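Local structure of guanine deaminase (Escherichia coli, 6OHB) at residues T236-N241 with A275-L280; P299-Y304 with G325-A330; E385-V390 with T428-R433; A151-A156 with G200-A205; R12-D17 with F34-L39. The protein catalyses the zinc-dependent hydrolytic deamination of guanine to xanthine and ammonia, a step of purine degradation. All blocks are in the same frame, centred on the assembly; numbering follows the deposited sequence.

Contact 1: T236-N241 with A275-L280. With ZN (zinc ion), chain E.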
# COMPACT_ATOMS: atom_id res chain seq x y z
N THR A 236 -10.57 3.22 23.50
CA THR A 236 -9.70 4.40 23.61
C THR A 236 -8.36 4.12 22.96
O THR A 236 -8.07 2.99 22.56
CB THR A 236 -9.54 4.81 25.09
OG1 THR A 236 -8.91 6.10 25.15
CG2 THR A 236 -8.70 3.79 25.85
N HIS A 237 -7.52 5.15 22.87
CA HIS A 237 -6.17 5.03 22.33
C HIS A 237 -5.18 4.75 23.47
O HIS A 237 -5.38 5.21 24.60
CB HIS A 237 -5.76 6.31 21.58
CG HIS A 237 -6.48 6.54 20.28
ND1 HIS A 237 -7.66 7.24 20.19
CD2 HIS A 237 -6.13 6.22 19.01
CE1 HIS A 237 -8.03 7.32 18.92
NE2 HIS A 237 -7.12 6.71 18.18
N LEU A 238 -4.11 4.00 23.18
CA LEU A 238 -3.15 3.64 24.23
C LEU A 238 -1.76 3.43 23.67
O LEU A 238 -1.58 2.60 22.78
CB LEU A 238 -3.61 2.38 24.98
CG LEU A 238 -2.69 1.80 26.07
CD1 LEU A 238 -2.66 2.72 27.28
CD2 LEU A 238 -3.15 0.40 26.46
N CYS A 239 -0.78 4.15 24.22
CA CYS A 239 0.65 4.04 23.88
C CYS A 239 0.88 3.92 22.38
O CYS A 239 1.53 2.99 21.89
CB CYS A 239 1.30 2.87 24.63
SG CYS A 239 0.91 2.76 26.39
N GLU A 240 0.40 4.92 21.65
CA GLU A 240 0.67 4.99 20.23
C GLU A 240 2.05 5.59 19.96
O GLU A 240 2.78 5.11 19.08
CB GLU A 240 -0.42 5.83 19.53
CG GLU A 240 -0.26 5.99 18.02
CD GLU A 240 -1.41 6.79 17.40
OE1 GLU A 240 -2.25 7.30 18.16
OE2 GLU A 240 -1.46 6.90 16.16
N ASN A 241 2.42 6.62 20.72
CA ASN A 241 3.61 7.42 20.47
C ASN A 241 4.34 7.69 21.78
O ASN A 241 3.71 7.83 22.83
CB ASN A 241 3.22 8.72 19.76
CG ASN A 241 4.40 9.64 19.54
OD1 ASN A 241 4.47 10.72 20.13
ND2 ASN A 241 5.32 9.22 18.68
N ALA A 275 -6.52 1.07 21.16
CA ALA A 275 -5.93 1.25 19.84
C ALA A 275 -4.43 1.50 19.94
O ALA A 275 -3.96 2.19 20.86
CB ALA A 275 -6.60 2.41 19.11
N HIS A 276 -3.69 0.89 19.01
CA HIS A 276 -2.28 1.09 18.71
C HIS A 276 -1.38 0.21 19.58
O HIS A 276 -0.90 -0.82 19.10
CB HIS A 276 -1.90 2.57 18.83
CG HIS A 276 -2.69 3.46 17.92
ND1 HIS A 276 -2.60 3.37 16.55
CD2 HIS A 276 -3.58 4.44 18.18
CE1 HIS A 276 -3.41 4.26 16.00
NE2 HIS A 276 -4.02 4.92 16.97
N CYS A 277 -1.17 0.58 20.84
CA CYS A 277 -0.39 -0.25 21.77
C CYS A 277 0.99 -0.57 21.21
O CYS A 277 1.44 -1.72 21.25
CB CYS A 277 -1.14 -1.53 22.12
SG CYS A 277 -2.69 -1.25 23.00
N VAL A 278 1.65 0.45 20.67
CA VAL A 278 2.93 0.24 19.99
C VAL A 278 4.09 0.16 20.98
O VAL A 278 5.04 -0.60 20.76
CB VAL A 278 3.15 1.37 18.96
CG1 VAL A 278 4.47 1.19 18.23
CG2 VAL A 278 1.98 1.43 17.99
N HIS A 279 4.02 0.90 22.08
CA HIS A 279 5.11 0.98 23.07
C HIS A 279 4.55 0.58 24.43
O HIS A 279 4.22 1.44 25.25
CB HIS A 279 5.72 2.38 23.09
CG HIS A 279 6.11 2.89 21.75
ND1 HIS A 279 7.20 2.40 21.06
CD2 HIS A 279 5.56 3.84 20.95
CE1 HIS A 279 7.31 3.03 19.90
NE2 HIS A 279 6.33 3.91 19.81
N LEU A 280 4.44 -0.73 24.67
CA LEU A 280 3.98 -1.25 25.94
C LEU A 280 5.15 -1.80 26.75
O LEU A 280 6.01 -2.50 26.21
CB LEU A 280 2.95 -2.36 25.75
CG LEU A 280 1.59 -2.02 25.13
CD1 LEU A 280 0.80 -3.30 24.88
CD2 LEU A 280 0.81 -1.06 26.02
ZN ZN E . -7.46 6.48 16.18
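H237 and A275 form a parallel bridge, the backbone of A275 being gripped by A275 N to T236 O (2.8 Å) and L238 N to A275 O, before both segments leave the barrel and C277 N reaches L238 O almost along its carbonyl axis. Beyond this point C239 O accepts two amides, V278 N at 2.8 Å and the longer H279 N, which ties the two departing loops together. At the zinc the H237 ring binds the metal through NE2 at 2.0 Å, while its ND1 is held by R209 O, fixing the ring's rotation. The ring of H276 meets it rim to rim, H237 CD2 lying 3.2 Å from H276 NE2, with the planes only 18° apart. E240 comes over one face of H276: CG anti to its own backbone N (chi1 180°) and an extended chain lay the carboxylate flat above the imidazole, with CD 3.2 Å from the ring plane and the two groups 14° from parallel. This is a stack, with CG adding a CH-pi contact, and neither carboxylate oxygen has the angle for a hydrogen bond to the ring. H276 is oriented instead from its edge, ND1 bonding N302 OD1 and NE2 weakly D327 OD2. Further along, C239 SG packs on L280 CD2 at 3.8 Å, and L238 CD2 on C277 SG. Metal ligand, stacked glutamate and second histidine thus sit at the C-terminal ends of adjacent strands, the usual place of the active site in the TIM barrel of the amidohydrolase superfamily.

Contact 2: P299-Y304 with G325-A330. With ZN (zinc ion), chain E.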
# COMPACT_ATOMS: atom_id res chain seq x y z
N PRO A 299 -1.67 -0.90 11.39
CA PRO A 299 -0.32 -0.71 10.84
C PRO A 299 -0.17 0.54 9.98
O PRO A 299 0.89 1.18 10.00
CB PRO A 299 -0.08 -1.99 10.04
CG PRO A 299 -1.45 -2.51 9.73
CD PRO A 299 -2.29 -2.15 10.93
N THR A 300 -1.20 0.91 9.22
CA THR A 300 -1.06 1.99 8.24
C THR A 300 -0.77 3.33 8.92
O THR A 300 0.19 4.02 8.56
CB THR A 300 -2.32 2.09 7.38
OG1 THR A 300 -2.52 0.85 6.70
CG2 THR A 300 -2.19 3.20 6.35
N SER A 301 -1.59 3.71 9.89
CA SER A 301 -1.34 4.95 10.62
C SER A 301 -0.07 4.86 11.46
O SER A 301 0.64 5.87 11.61
CB SER A 301 -2.55 5.33 11.48
OG SER A 301 -2.47 4.72 12.75
N ASN A 302 0.25 3.68 11.99
CA ASN A 302 1.51 3.54 12.72
C ASN A 302 2.70 3.88 11.82
O ASN A 302 3.68 4.48 12.28
CB ASN A 302 1.68 2.12 13.26
CG ASN A 302 0.70 1.79 14.38
OD1 ASN A 302 -0.03 2.65 14.88
ND2 ASN A 302 0.68 0.52 14.78
N LEU A 303 2.62 3.52 10.54
CA LEU A 303 3.74 3.81 9.64
C LEU A 303 3.73 5.26 9.16
O LEU A 303 4.78 5.90 9.12
CB LEU A 303 3.71 2.85 8.45
CG LEU A 303 4.18 1.42 8.73
CD1 LEU A 303 4.07 0.56 7.48
CD2 LEU A 303 5.60 1.42 9.27
N TYR A 304 2.55 5.80 8.80
CA TYR A 304 2.49 7.17 8.31
C TYR A 304 2.98 8.17 9.35
O TYR A 304 3.62 9.17 9.01
CB TYR A 304 1.07 7.54 7.88
CG TYR A 304 0.70 7.14 6.47
CD1 TYR A 304 1.43 7.58 5.37
CD2 TYR A 304 -0.41 6.33 6.23
CE1 TYR A 304 1.08 7.22 4.08
CE2 TYR A 304 -0.77 5.97 4.94
CZ TYR A 304 -0.02 6.41 3.87
OH TYR A 304 -0.39 6.03 2.60
N GLY A 325 -7.41 -2.57 12.80
CA GLY A 325 -8.10 -1.31 12.60
C GLY A 325 -7.41 -0.50 11.52
O GLY A 325 -6.22 -0.64 11.28
N THR A 326 -8.20 0.32 10.84
CA THR A 326 -7.67 1.20 9.80
C THR A 326 -7.13 2.57 10.27
O THR A 326 -6.29 3.14 9.56
CB THR A 326 -8.72 1.44 8.70
OG1 THR A 326 -9.90 2.00 9.28
CG2 THR A 326 -9.07 0.14 8.00
N ASP A 327 -7.53 3.05 11.46
CA ASP A 327 -7.43 4.47 11.89
C ASP A 327 -7.67 5.40 10.72
O ASP A 327 -6.87 6.29 10.44
CB ASP A 327 -6.14 4.85 12.67
CG ASP A 327 -6.48 5.71 13.94
OD1 ASP A 327 -7.59 6.16 14.03
OD2 ASP A 327 -5.78 6.05 14.88
N ILE A 328 -8.78 5.15 10.00
CA ILE A 328 -9.15 6.07 8.94
C ILE A 328 -9.19 7.46 9.51
O ILE A 328 -9.59 7.67 10.66
CB ILE A 328 -10.49 5.66 8.28
CG1 ILE A 328 -10.22 4.68 7.14
CG2 ILE A 328 -11.27 6.87 7.78
CD1 ILE A 328 -9.57 5.38 5.94
N GLY A 329 -8.75 8.43 8.71
CA GLY A 329 -8.23 9.69 9.21
C GLY A 329 -6.73 9.70 8.99
O GLY A 329 -6.25 10.15 7.95
N ALA A 330 -5.98 9.18 9.97
CA ALA A 330 -4.54 9.05 9.81
C ALA A 330 -4.21 7.96 8.80
O ALA A 330 -3.27 8.09 8.01
CB ALA A 330 -3.87 8.77 11.16
ZN ZN E . -7.46 6.48 16.18
O HOH W 1 -4.08 0.46 9.85
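With chi1 at 87°, S301 OG sits between its backbone N and carbonyl carbon and comes within 3.7 Å of D327 CB, which points toward helix 299-304, while the D327 chi1 of -135°, off the staggered positions, carries the carboxylate on to the zinc. Both oxygens bind the metal, OD1 at 2.2 Å and OD2 at the same distance. The serine hydroxyl therefore touches the aspartate at its methylene, whereas the carboxylate binds zinc, its OD2 also weakly bonded by H276 NE2, and S301 CB rests on A330 CB at 3.7 Å. In the amidohydrolase barrel the aspartate just after the last strand, here 321-324, completes the zinc site begun by H82 and H84 of the first strand and H237 of the fifth; helix 299-304, which follows the neighbouring strand 294-297, packs against it. A backbone bond between D327 and H82 ties this loop to the first strand. Near the start of the helix a water bridges the segments, accepting from T300 N at 3.0 Å and donating to G325 O at 2.8 Å. At the other end Y304 CD2 lies 3.8 Å from A330 O, approached obliquely. The Y304 hydroxyl looks elsewhere, bonding N341 of the second subunit and T332 of its own chain, and G329 O bonds R402 of the second subunit.

Contact 3: E385-V390 with T428-R433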
# COMPACT_ATOMS: atom_id res chain seq x y z
N GLU A 385 -25.09 -14.41 12.45
CA GLU A 385 -25.67 -13.36 11.63
C GLU A 385 -25.00 -13.34 10.26
O GLU A 385 -23.78 -13.47 10.13
CB GLU A 385 -25.52 -12.01 12.34
CG GLU A 385 -26.23 -12.01 13.69
CD GLU A 385 -25.94 -10.79 14.53
OE1 GLU A 385 -25.06 -9.98 14.16
OE2 GLU A 385 -26.60 -10.65 15.59
N ALA A 386 -25.83 -13.19 9.22
CA ALA A 386 -25.38 -13.37 7.84
C ALA A 386 -24.83 -12.05 7.28
O ALA A 386 -25.44 -11.38 6.45
CB ALA A 386 -26.51 -13.92 6.98
N ASP A 387 -23.64 -11.70 7.75
CA ASP A 387 -22.85 -10.60 7.22
C ASP A 387 -21.72 -11.23 6.42
O ASP A 387 -20.85 -11.89 7.00
CB ASP A 387 -22.27 -9.72 8.33
CG ASP A 387 -23.32 -9.06 9.19
OD1 ASP A 387 -24.50 -8.95 8.76
OD2 ASP A 387 -22.96 -8.64 10.31
N PHE A 388 -21.71 -11.04 5.10
CA PHE A 388 -20.65 -11.66 4.33
C PHE A 388 -20.37 -10.85 3.07
O PHE A 388 -21.12 -9.95 2.69
CB PHE A 388 -20.97 -13.12 3.98
CG PHE A 388 -22.23 -13.32 3.18
CD1 PHE A 388 -23.46 -13.42 3.80
CD2 PHE A 388 -22.17 -13.44 1.79
CE1 PHE A 388 -24.62 -13.61 3.06
CE2 PHE A 388 -23.32 -13.64 1.05
CZ PHE A 388 -24.55 -13.73 1.68
N VAL A 389 -19.24 -11.17 2.44
CA VAL A 389 -18.72 -10.45 1.29
C VAL A 389 -18.41 -11.44 0.18
O VAL A 389 -17.71 -12.44 0.41
CB VAL A 389 -17.47 -9.62 1.64
CG1 VAL A 389 -17.04 -8.77 0.45
CG2 VAL A 389 -17.72 -8.76 2.87
N VAL A 390 -18.92 -11.18 -1.01
CA VAL A 390 -18.51 -11.88 -2.22
C VAL A 390 -17.35 -11.10 -2.83
O VAL A 390 -17.52 -9.93 -3.20
CB VAL A 390 -19.67 -12.02 -3.21
CG1 VAL A 390 -19.27 -12.89 -4.38
CG2 VAL A 390 -20.91 -12.58 -2.50
N THR A 428 -21.69 -7.09 -1.07
CA THR A 428 -21.69 -7.08 0.39
C THR A 428 -23.11 -7.29 0.89
O THR A 428 -24.03 -6.54 0.53
CB THR A 428 -21.11 -5.77 0.96
OG1 THR A 428 -19.76 -5.61 0.49
CG2 THR A 428 -21.10 -5.81 2.48
N TYR A 429 -23.26 -8.30 1.76
CA TYR A 429 -24.51 -8.65 2.41
C TYR A 429 -24.42 -8.30 3.89
O TYR A 429 -23.46 -8.70 4.57
CB TYR A 429 -24.82 -10.15 2.26
CG TYR A 429 -25.33 -10.59 0.91
CD1 TYR A 429 -24.47 -10.69 -0.19
CD2 TYR A 429 -26.67 -10.91 0.72
CE1 TYR A 429 -24.94 -11.10 -1.44
CE2 TYR A 429 -27.15 -11.32 -0.52
CZ TYR A 429 -26.28 -11.41 -1.60
OH TYR A 429 -26.76 -11.82 -2.83
N VAL A 430 -25.42 -7.59 4.39
CA VAL A 430 -25.53 -7.26 5.81
C VAL A 430 -26.92 -7.69 6.29
O VAL A 430 -27.92 -7.38 5.63
CB VAL A 430 -25.29 -5.76 6.07
CG1 VAL A 430 -25.82 -5.36 7.44
CG2 VAL A 430 -23.81 -5.44 5.95
N ASP A 431 -26.97 -8.40 7.42
CA ASP A 431 -28.23 -8.90 7.97
C ASP A 431 -28.96 -9.77 6.95
O ASP A 431 -30.18 -9.69 6.79
CB ASP A 431 -29.11 -7.76 8.48
CG ASP A 431 -30.30 -8.25 9.28
OD1 ASP A 431 -30.10 -9.08 10.19
OD2 ASP A 431 -31.43 -7.79 9.01
N GLY A 432 -28.20 -10.57 6.20
CA GLY A 432 -28.79 -11.44 5.20
C GLY A 432 -29.32 -10.72 3.99
O GLY A 432 -30.02 -11.33 3.17
N ARG A 433 -28.99 -9.45 3.83
CA ARG A 433 -29.55 -8.62 2.77
C ARG A 433 -28.42 -8.03 1.95
O ARG A 433 -27.41 -7.57 2.49
CB ARG A 433 -30.40 -7.50 3.40
CG ARG A 433 -31.33 -6.77 2.46
CD ARG A 433 -32.37 -6.00 3.26
NE ARG A 433 -33.17 -6.89 4.11
CZ ARG A 433 -33.10 -6.93 5.44
NH1 ARG A 433 -32.27 -6.13 6.10
NH2 ARG A 433 -33.87 -7.78 6.12
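The rings of F388 and Y429 lie face to face as an offset stack, planes 10° apart and centroids 4.5 Å from each other, with F388 CZ over one face of Y429, 3.3 Å from its CG. In return Y429 CB covers a face of F388 as a CH-pi contact, and V390 CG2 comes obliquely to Y429. F388 has its CG between backbone N and carbonyl carbon (chi1 60°), which swings the ring across toward its partner. An alanine at F388 is likely to lose the stack, leaving one face of Y429 without its cover and a gap beside L40 and I42. Beneath the stack the two residues form an antiparallel hydrogen-bonded pair, F388 N to Y429 O and Y429 N to F388 O. The type I' turn V430-R433 is held from the facing segment: D387 OD1 takes D431 N at 2.9 Å in a nearly straight bond, and A386 O takes G432 N at 2.9 Å. D387 and E385 both form salt bridges with R201, and the Y429 hydroxyl bonds Y69. Strand 388-391 runs between 73-84 and 425-430; F388 also packs on L40 and I42 of strand 38-43, T428 and V430 rest on T136 of strand 135-141, and strand 433-437 flanks the far edge.

Contact 4: A151-A156 with G200-A205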
# COMPACT_ATOMS: atom_id res chain seq x y z
N ALA A 151 -26.40 10.86 13.96
CA ALA A 151 -26.43 10.71 12.51
C ALA A 151 -25.78 9.40 12.07
O ALA A 151 -26.31 8.68 11.20
CB ALA A 151 -25.75 11.90 11.84
N LEU A 152 -24.63 9.07 12.66
CA LEU A 152 -23.93 7.83 12.33
C LEU A 152 -24.79 6.61 12.67
O LEU A 152 -24.91 5.68 11.87
CB LEU A 152 -22.60 7.78 13.06
CG LEU A 152 -21.81 6.49 12.85
CD1 LEU A 152 -21.24 6.46 11.44
CD2 LEU A 152 -20.71 6.34 13.89
N PHE A 153 -25.38 6.61 13.87
CA PHE A 153 -26.22 5.49 14.28
C PHE A 153 -27.46 5.37 13.41
O PHE A 153 -27.91 4.26 13.11
CB PHE A 153 -26.60 5.63 15.76
CG PHE A 153 -25.65 4.94 16.70
CD1 PHE A 153 -25.22 3.65 16.45
CD2 PHE A 153 -25.18 5.59 17.83
CE1 PHE A 153 -24.35 3.01 17.31
CE2 PHE A 153 -24.31 4.96 18.70
CZ PHE A 153 -23.89 3.67 18.44
N GLU A 154 -28.02 6.50 12.97
CA GLU A 154 -29.16 6.46 12.07
C GLU A 154 -28.79 5.77 10.76
O GLU A 154 -29.51 4.89 10.27
CB GLU A 154 -29.66 7.87 11.77
CG GLU A 154 -30.52 8.53 12.82
CD GLU A 154 -31.22 9.75 12.27
OE1 GLU A 154 -31.81 10.52 13.05
OE2 GLU A 154 -31.18 9.95 11.03
N ALA A 155 -27.64 6.17 10.19
CA ALA A 155 -27.19 5.56 8.94
C ALA A 155 -26.95 4.06 9.12
O ALA A 155 -27.34 3.26 8.26
CB ALA A 155 -25.92 6.25 8.45
N ALA A 156 -26.32 3.67 10.22
CA ALA A 156 -26.04 2.25 10.44
C ALA A 156 -27.32 1.45 10.69
O ALA A 156 -27.42 0.29 10.26
CB ALA A 156 -25.06 2.07 11.60
N GLY A 200 -31.53 -2.74 17.97
CA GLY A 200 -31.24 -3.62 16.86
C GLY A 200 -29.90 -4.30 17.09
O GLY A 200 -29.63 -4.86 18.16
N ARG A 201 -29.03 -4.25 16.08
CA ARG A 201 -27.70 -4.81 16.18
C ARG A 201 -26.66 -3.76 16.57
O ARG A 201 -25.46 -4.06 16.58
CB ARG A 201 -27.31 -5.49 14.86
CG ARG A 201 -28.19 -6.67 14.47
CD ARG A 201 -27.90 -7.11 13.03
NE ARG A 201 -26.64 -7.83 12.93
CZ ARG A 201 -25.84 -7.82 11.86
NH1 ARG A 201 -26.17 -7.12 10.78
NH2 ARG A 201 -24.71 -8.50 11.87
N LEU A 202 -27.10 -2.56 16.91
CA LEU A 202 -26.18 -1.50 17.29
C LEU A 202 -25.69 -1.70 18.72
O LEU A 202 -26.37 -2.31 19.56
CB LEU A 202 -26.86 -0.13 17.16
CG LEU A 202 -27.38 0.21 15.77
CD1 LEU A 202 -28.10 1.55 15.78
CD2 LEU A 202 -26.23 0.23 14.76
N LEU A 203 -24.50 -1.18 19.00
CA LEU A 203 -23.87 -1.28 20.31
C LEU A 203 -23.12 0.00 20.60
O LEU A 203 -22.62 0.67 19.69
CB LEU A 203 -22.91 -2.48 20.38
CG LEU A 203 -23.51 -3.86 20.05
CD1 LEU A 203 -22.42 -4.88 19.74
CD2 LEU A 203 -24.38 -4.34 21.20
N TYR A 204 -23.04 0.36 21.88
CA TYR A 204 -22.40 1.60 22.30
C TYR A 204 -21.07 1.32 22.99
O TYR A 204 -20.93 0.35 23.73
CB TYR A 204 -23.31 2.41 23.23
CG TYR A 204 -22.76 3.80 23.51
CD1 TYR A 204 -21.81 4.01 24.52
CD2 TYR A 204 -23.16 4.89 22.76
CE1 TYR A 204 -21.30 5.26 24.76
CE2 TYR A 204 -22.66 6.15 23.00
CZ TYR A 204 -21.72 6.33 24.00
OH TYR A 204 -21.21 7.58 24.25
N ALA A 205 -20.10 2.20 22.74
CA ALA A 205 -18.79 2.14 23.37
C ALA A 205 -18.52 3.44 24.11
O ALA A 205 -18.61 4.52 23.52
CB ALA A 205 -17.69 1.88 22.34
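Apolar contacts carry most of this contact, with F153 and L202 sliding past each other in opposite directions. F153 CD1 meets L202 CD1 at 3.6 Å and L202 CD2 at 3.9 Å, and L202 CD2 also reaches A156 CB at 3.8 Å. L202 CG stands anti to its carbonyl carbon (chi1 -59°), which sends the branches toward the helix. The aromatic ring offers its edge to the strand: Y204 CD2 lies near the F153 plane, 4.2 Å from F153 CE2. The polar element here is a carbonyl, L203 O, also at that edge and 3.5 Å from F153 CZ. W196 of helix 182-196 stacks on the F153 ring, so the phenyl is wedged between that helix and the strand. Replacing F153 by an alanine would probably open a gap between L202, W196 and Y204 and leave the helix less firmly seated. The Y204 hydroxyl is occupied elsewhere, by K167 N. L152 and F153 also rest on A165 of strand 164-169, and thus helix 146-158 packs against the outside of the parallel barrel strands, as the helices of a TIM barrel do.

Contact 5: R12-D17 with F34-L39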
# COMPACT_ATOMS: atom_id res chain seq x y z
N ARG A 12 -24.86 -19.52 -3.69
CA ARG A 12 -23.97 -20.59 -4.12
C ARG A 12 -22.59 -20.03 -4.47
O ARG A 12 -22.48 -18.93 -5.02
CB ARG A 12 -24.57 -21.32 -5.32
CG ARG A 12 -23.78 -22.53 -5.73
CD ARG A 12 -24.39 -23.21 -6.94
NE ARG A 12 -23.61 -24.39 -7.30
CZ ARG A 12 -23.95 -25.23 -8.27
NH1 ARG A 12 -25.06 -25.02 -8.97
NH2 ARG A 12 -23.19 -26.28 -8.53
N GLY A 13 -21.55 -20.79 -4.17
CA GLY A 13 -20.23 -20.40 -4.64
C GLY A 13 -19.14 -21.06 -3.81
O GLY A 13 -19.37 -22.06 -3.16
N SER A 14 -17.96 -20.47 -3.87
CA SER A 14 -16.81 -20.92 -3.10
C SER A 14 -16.77 -20.14 -1.79
O SER A 14 -16.98 -18.93 -1.79
CB SER A 14 -15.53 -20.72 -3.89
OG SER A 14 -15.26 -21.85 -4.69
N PHE A 15 -16.52 -20.82 -0.68
CA PHE A 15 -16.59 -20.22 0.65
C PHE A 15 -15.31 -20.51 1.41
O PHE A 15 -14.70 -21.57 1.24
CB PHE A 15 -17.77 -20.77 1.48
CG PHE A 15 -19.13 -20.41 0.95
CD1 PHE A 15 -19.70 -21.13 -0.09
CD2 PHE A 15 -19.82 -19.35 1.48
CE1 PHE A 15 -20.95 -20.79 -0.58
CE2 PHE A 15 -21.06 -19.00 1.00
CZ PHE A 15 -21.63 -19.71 -0.03
N ILE A 16 -14.93 -19.58 2.27
CA ILE A 16 -13.83 -19.85 3.21
C ILE A 16 -14.12 -19.15 4.53
O ILE A 16 -14.54 -17.99 4.55
CB ILE A 16 -12.47 -19.41 2.62
CG1 ILE A 16 -11.37 -19.50 3.67
CG2 ILE A 16 -12.56 -18.02 2.03
CD1 ILE A 16 -9.98 -19.61 3.07
N ASP A 17 -13.93 -19.87 5.64
CA ASP A 17 -14.09 -19.28 6.96
C ASP A 17 -13.24 -20.07 7.96
O ASP A 17 -12.69 -21.12 7.64
CB ASP A 17 -15.57 -19.21 7.39
CG ASP A 17 -16.23 -20.60 7.55
OD1 ASP A 17 -15.74 -21.60 6.97
OD2 ASP A 17 -17.25 -20.68 8.26
N PHE A 34 -12.54 -24.53 3.78
CA PHE A 34 -12.70 -24.06 2.41
C PHE A 34 -13.64 -25.02 1.69
O PHE A 34 -13.32 -26.20 1.54
CB PHE A 34 -11.35 -23.97 1.70
CG PHE A 34 -11.46 -23.65 0.23
CD1 PHE A 34 -11.91 -22.41 -0.19
CD2 PHE A 34 -11.11 -24.59 -0.73
CE1 PHE A 34 -12.01 -22.11 -1.54
CE2 PHE A 34 -11.20 -24.30 -2.08
CZ PHE A 34 -11.66 -23.05 -2.48
N ILE A 35 -14.79 -24.51 1.25
CA ILE A 35 -15.76 -25.29 0.49
C ILE A 35 -15.79 -24.75 -0.93
O ILE A 35 -16.22 -23.61 -1.15
CB ILE A 35 -17.16 -25.24 1.12
CG1 ILE A 35 -17.11 -25.66 2.60
CG2 ILE A 35 -18.13 -26.10 0.33
CD1 ILE A 35 -16.97 -27.15 2.81
N GLU A 36 -15.37 -25.56 -1.90
CA GLU A 36 -15.23 -25.05 -3.26
C GLU A 36 -16.57 -24.94 -3.98
O GLU A 36 -16.79 -23.99 -4.73
CB GLU A 36 -14.25 -25.92 -4.04
CG GLU A 36 -13.90 -25.36 -5.41
CD GLU A 36 -14.58 -26.13 -6.52
OE1 GLU A 36 -14.89 -25.52 -7.56
OE2 GLU A 36 -14.80 -27.35 -6.34
N ASP A 37 -17.47 -25.90 -3.77
CA ASP A 37 -18.81 -25.87 -4.35
C ASP A 37 -19.81 -25.91 -3.20
O ASP A 37 -20.31 -26.98 -2.83
CB ASP A 37 -19.00 -27.01 -5.34
CG ASP A 37 -20.30 -26.90 -6.13
OD1 ASP A 37 -20.87 -25.79 -6.19
OD2 ASP A 37 -20.76 -27.92 -6.68
N GLY A 38 -20.08 -24.75 -2.63
CA GLY A 38 -20.87 -24.64 -1.42
C GLY A 38 -22.17 -23.87 -1.54
O GLY A 38 -22.40 -23.13 -2.50
N LEU A 39 -23.01 -24.04 -0.52
CA LEU A 39 -24.34 -23.46 -0.44
C LEU A 39 -24.54 -22.85 0.94
O LEU A 39 -24.25 -23.49 1.96
CB LEU A 39 -25.42 -24.51 -0.70
CG LEU A 39 -26.83 -24.08 -0.33
CD1 LEU A 39 -27.27 -22.94 -1.24
CD2 LEU A 39 -27.80 -25.25 -0.43
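R12 reaches along its extended chain to D37, where NE bonds OD1 at 3.3 Å. The oxygen lies in the guanidinium plane and offers its syn lone pair; two weaker bonds from NH2 complete the salt bridge, with the two flat groups 21° from coplanar. R12 also makes a cation-pi contact with W53, while R70 lies close with like charge, so D37 probably helps to offset the positive charge gathered here. The backbone is satisfied in pairs: G13 N to G38 O and G38 N to G13 O (2.8 Å), then F15 N to I35 O (2.8 Å) and I35 N to F15 O. Between these pairs the register slips by one residue, a beta bulge, because E36 and D37 face the single S14. At the bulge the serine hydroxyl donates to E36 O at 2.6 Å in the carbonyl plane, on a lone pair. The torsion that places OG anti to the carbonyl carbon (chi1 -88°) brings it to this oxygen. F15 brings its ring edge to G38 O, CE1 at 3.4 Å. A side chain at G38 would run into that ring, whereas one at G13 would be jammed against the carbonyl O of R12. On the face shared with I16, F34 CD1 lies 3.2 Å from F15 O, a carbonyl already bonded, and 4.1 Å from I16 CB. At the corner both strands turn from one sheet to another, and the bulge there is probably secured by the S14 hydroxyl and the R12-D37 salt bridge, added to the paired backbone.

How the contacts relate
From the N terminus, contact 5 closes a short loop in the small beta region, where 8-12 passes into 14-18 and 32-35 into 38-43. Contact 4 then closes helix 146-158 on strand 203-208, contact 1 joins the ends of strands 233-238 and 272-274, contact 2 spans 299-304 and 325-330, and contact 3 brings 385-390 to 428-433 near the C terminus. All five follow one another in series; none nests or crosses. Contacts 1 and 2 touch, V278 packing on N302, and share the zinc. Contacts 3 and 4 meet where R201 pairs with E385 and D387, joining the barrel to the C-terminal strands, with contact 5 about 6 Å from contact 3 at nearest atoms.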